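Local coordinates for protein 5-carboxyvanillate decarboxylase (Sphingobium sp. SYK-6, PDB 4ICM) that probably removes a carboxyl group from 5-carboxyvanillate as a manganese-binding carboxy-lyase of the amidohydrolase family, at residues Thr7-Thr12 against Trp294-Pro299. Numbering follows the deposited sequence.
With MN (manganese (II) ion), chain I.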
loop_
_atom_site.group_PDB
_atom_site.type_symbol
_atom_site.label_atom_id
_atom_site.label_comp_id
_atom_site.label_asym_id
_atom_site.label_seq_id
_atom_site.Cartn_x
_atom_site.Cartn_y
_atom_site.Cartn_z
ATOM N N THR A 7 21.084 -3.346 7.236
ATOM C CA THR A 7 20.357 -2.694 8.333
ATOM C C THR A 7 19.091 -3.376 8.874
ATOM O O THR A 7 18.460 -2.843 9.782
ATOM C CB THR A 7 20.001 -1.233 7.979
ATOM O OG1 THR A 7 19.287 -1.192 6.730
ATOM C CG2 THR A 7 21.269 -0.405 7.856
ATOM N N GLU A 8 18.702 -4.527 8.326
ATOM C CA GLU A 8 17.479 -5.175 8.810
ATOM C C GLU A 8 17.724 -6.658 8.992
ATOM O O GLU A 8 17.075 -7.497 8.364
ATOM C CB GLU A 8 16.285 -4.937 7.875
ATOM C CG GLU A 8 14.929 -5.187 8.553
ATOM C CD GLU A 8 13.764 -5.131 7.586
ATOM O OE1 GLU A 8 13.499 -4.048 7.017
ATOM O OE2 GLU A 8 13.098 -6.162 7.395
ATOM N N GLU A 9 18.671 -6.980 9.858
ATOM C CA GLU A 9 19.144 -8.352 9.946
ATOM C C GLU A 9 18.649 -8.985 11.228
ATOM O O GLU A 9 19.045 -8.593 12.318
ATOM C CB GLU A 9 20.666 -8.373 9.835
ATOM C CG GLU A 9 21.149 -7.467 8.700
ATOM C CD GLU A 9 20.359 -7.680 7.407
ATOM O OE1 GLU A 9 19.926 -6.682 6.774
ATOM O OE2 GLU A 9 20.165 -8.850 7.016
ATOM N N ALA A 10 17.765 -9.962 11.080
ATOM C CA ALA A 10 17.064 -10.551 12.208
ATOM C C ALA A 10 17.925 -11.523 13.021
ATOM O O ALA A 10 18.798 -12.206 12.491
ATOM C CB ALA A 10 15.806 -11.246 11.725
ATOM N N VAL A 11 17.646 -11.590 14.313
ATOM C CA VAL A 11 18.353 -12.505 15.184
ATOM C C VAL A 11 17.390 -12.860 16.309
ATOM O O VAL A 11 16.423 -12.144 16.540
ATOM C CB VAL A 11 19.656 -11.857 15.723
ATOM C CG1 VAL A 11 19.339 -10.708 16.689
ATOM C CG2 VAL A 11 20.546 -12.889 16.386
ATOM N N THR A 12 17.622 -13.972 16.995
ATOM C CA THR A 12 16.838 -14.256 18.197
ATOM C C THR A 12 17.730 -14.851 19.281
ATOM O O THR A 12 18.890 -15.177 19.033
ATOM C CB THR A 12 15.656 -15.202 17.905
ATOM O OG1 THR A 12 14.801 -15.272 19.054
ATOM C CG2 THR A 12 16.164 -16.593 17.567
ATOM N N TRP A 294 20.839 0.511 2.555
ATOM C CA TRP A 294 20.805 -0.860 2.093
ATOM C C TRP A 294 20.541 -1.816 3.256
ATOM O O TRP A 294 20.892 -1.546 4.412
ATOM C CB TRP A 294 22.128 -1.190 1.398
ATOM C CG TRP A 294 22.299 -2.620 0.966
ATOM C CD1 TRP A 294 21.708 -3.235 -0.105
ATOM C CD2 TRP A 294 23.153 -3.596 1.578
ATOM N NE1 TRP A 294 22.136 -4.545 -0.184
ATOM C CE2 TRP A 294 23.017 -4.789 0.843
ATOM C CE3 TRP A 294 24.014 -3.577 2.696
ATOM C CZ2 TRP A 294 23.720 -5.958 1.168
ATOM C CZ3 TRP A 294 24.705 -4.745 3.024
ATOM C CH2 TRP A 294 24.550 -5.917 2.260
ATOM N N ALA A 295 19.899 -2.929 2.940
ATOM C CA ALA A 295 19.678 -3.997 3.906
ATOM C C ALA A 295 19.547 -5.319 3.160
ATOM O O ALA A 295 19.394 -5.339 1.932
ATOM C CB ALA A 295 18.439 -3.717 4.755
ATOM N N ILE A 296 19.615 -6.414 3.903
ATOM C CA ILE A 296 19.490 -7.741 3.322
ATOM C C ILE A 296 18.161 -8.389 3.675
ATOM O O ILE A 296 17.500 -8.951 2.800
ATOM C CB ILE A 296 20.616 -8.666 3.803
ATOM C CG1 ILE A 296 21.982 -8.123 3.388
ATOM C CG2 ILE A 296 20.421 -10.079 3.249
ATOM C CD1 ILE A 296 23.157 -8.893 4.024
ATOM N N ASP A 297 17.790 -8.301 4.956
ATOM C CA ASP A 297 16.647 -9.016 5.546
ATOM C C ASP A 297 16.983 -10.498 5.729
ATOM O O ASP A 297 16.143 -11.371 5.517
ATOM C CB ASP A 297 15.364 -8.856 4.713
ATOM C CG ASP A 297 14.115 -8.726 5.567
ATOM O OD1 ASP A 297 14.210 -8.920 6.800
ATOM O OD2 ASP A 297 13.037 -8.437 4.990
ATOM N N TYR A 298 18.234 -10.764 6.099
ATOM C CA TYR A 298 18.694 -12.097 6.432
ATOM C C TYR A 298 18.028 -12.460 7.757
ATOM O O TYR A 298 17.829 -11.590 8.601
ATOM C CB TYR A 298 20.220 -12.075 6.590
ATOM C CG TYR A 298 20.831 -13.404 6.938
ATOM C CD1 TYR A 298 21.134 -14.330 5.949
ATOM C CD2 TYR A 298 21.102 -13.742 8.260
ATOM C CE1 TYR A 298 21.696 -15.566 6.265
ATOM C CE2 TYR A 298 21.669 -14.978 8.589
ATOM C CZ TYR A 298 21.966 -15.881 7.586
ATOM O OH TYR A 298 22.521 -17.101 7.890
ATOM N N PRO A 299 17.671 -13.736 7.952
ATOM C CA PRO A 299 17.859 -14.901 7.081
ATOM C C PRO A 299 16.670 -15.201 6.176
ATOM O O PRO A 299 16.640 -16.245 5.522
ATOM C CB PRO A 299 18.033 -16.041 8.090
ATOM C CG PRO A 299 17.140 -15.646 9.217
ATOM C CD PRO A 299 17.240 -14.130 9.307
HETATM MN MN MN I . 12.792 -8.156 8.270
HETATM O O HOH W 1 14.671 -8.319 9.672
HETATM O O HOH W 2 10.816 -8.428 7.160
HETATM O O HOH W 3 12.255 -10.199 8.876
#
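Glu8 and Asp297 run alongside each other to one manganese ion, each giving it a single carboxylate oxygen: Glu8 OE2 and Asp297 OD1 both stand 2.2 Å from the metal. Their carboxylate planes are turned 77° apart, and the metal holds Glu8 OE2 and Asp297 OD1, two like-charged acceptors, 3.0 Å from each other. Glu8 reaches the ion through an extended chain, CG anti to the backbone N (chi1 -161°). Tyr172 and Ser272 hydrogen-bond its other oxygen, OE1, while His227 does the same for Asp297 OD2, so second-shell bonds help fix the rotation of both carboxylates. Three waters and His174 complete six ligands; one of the waters also donates to the backbone Glu8 O.

Glu9 turns instead to the backbone of 294-299. With its chain bent at chi2 (-47°), it brings the carboxylate up against a run of amides, which meet its oxygens on the syn side, somewhat out of its plane: Glu9 OE1 accepts from Ile296 N at 2.9 Å and from Asp297 N at 3.2 Å, and also from Glu8 N of its own strand, which comes from above the carboxylate plane. Glu9 OE2 takes Tyr298 N at 2.9 Å. Four N-H groups thus grip one buried carboxylate, which would probably favour its ionised form and hold the loop that carries Asp297. Farther along, Ala10 N bonds Tyr298 O, the carbonyl of the cis peptide that leads into Pro299, at 3.0 Å, and at the other end Thr7 OG1 donates to Trp294 O from above the carbonyl plane. These bonds tie the first strand of the (beta/alpha)8 barrel, 5-11, to the loop after its last, 292-293, placing two manganese ligands at the metal site at the C-terminal end of the barrel, as in amidohydrolase-family decarboxylases.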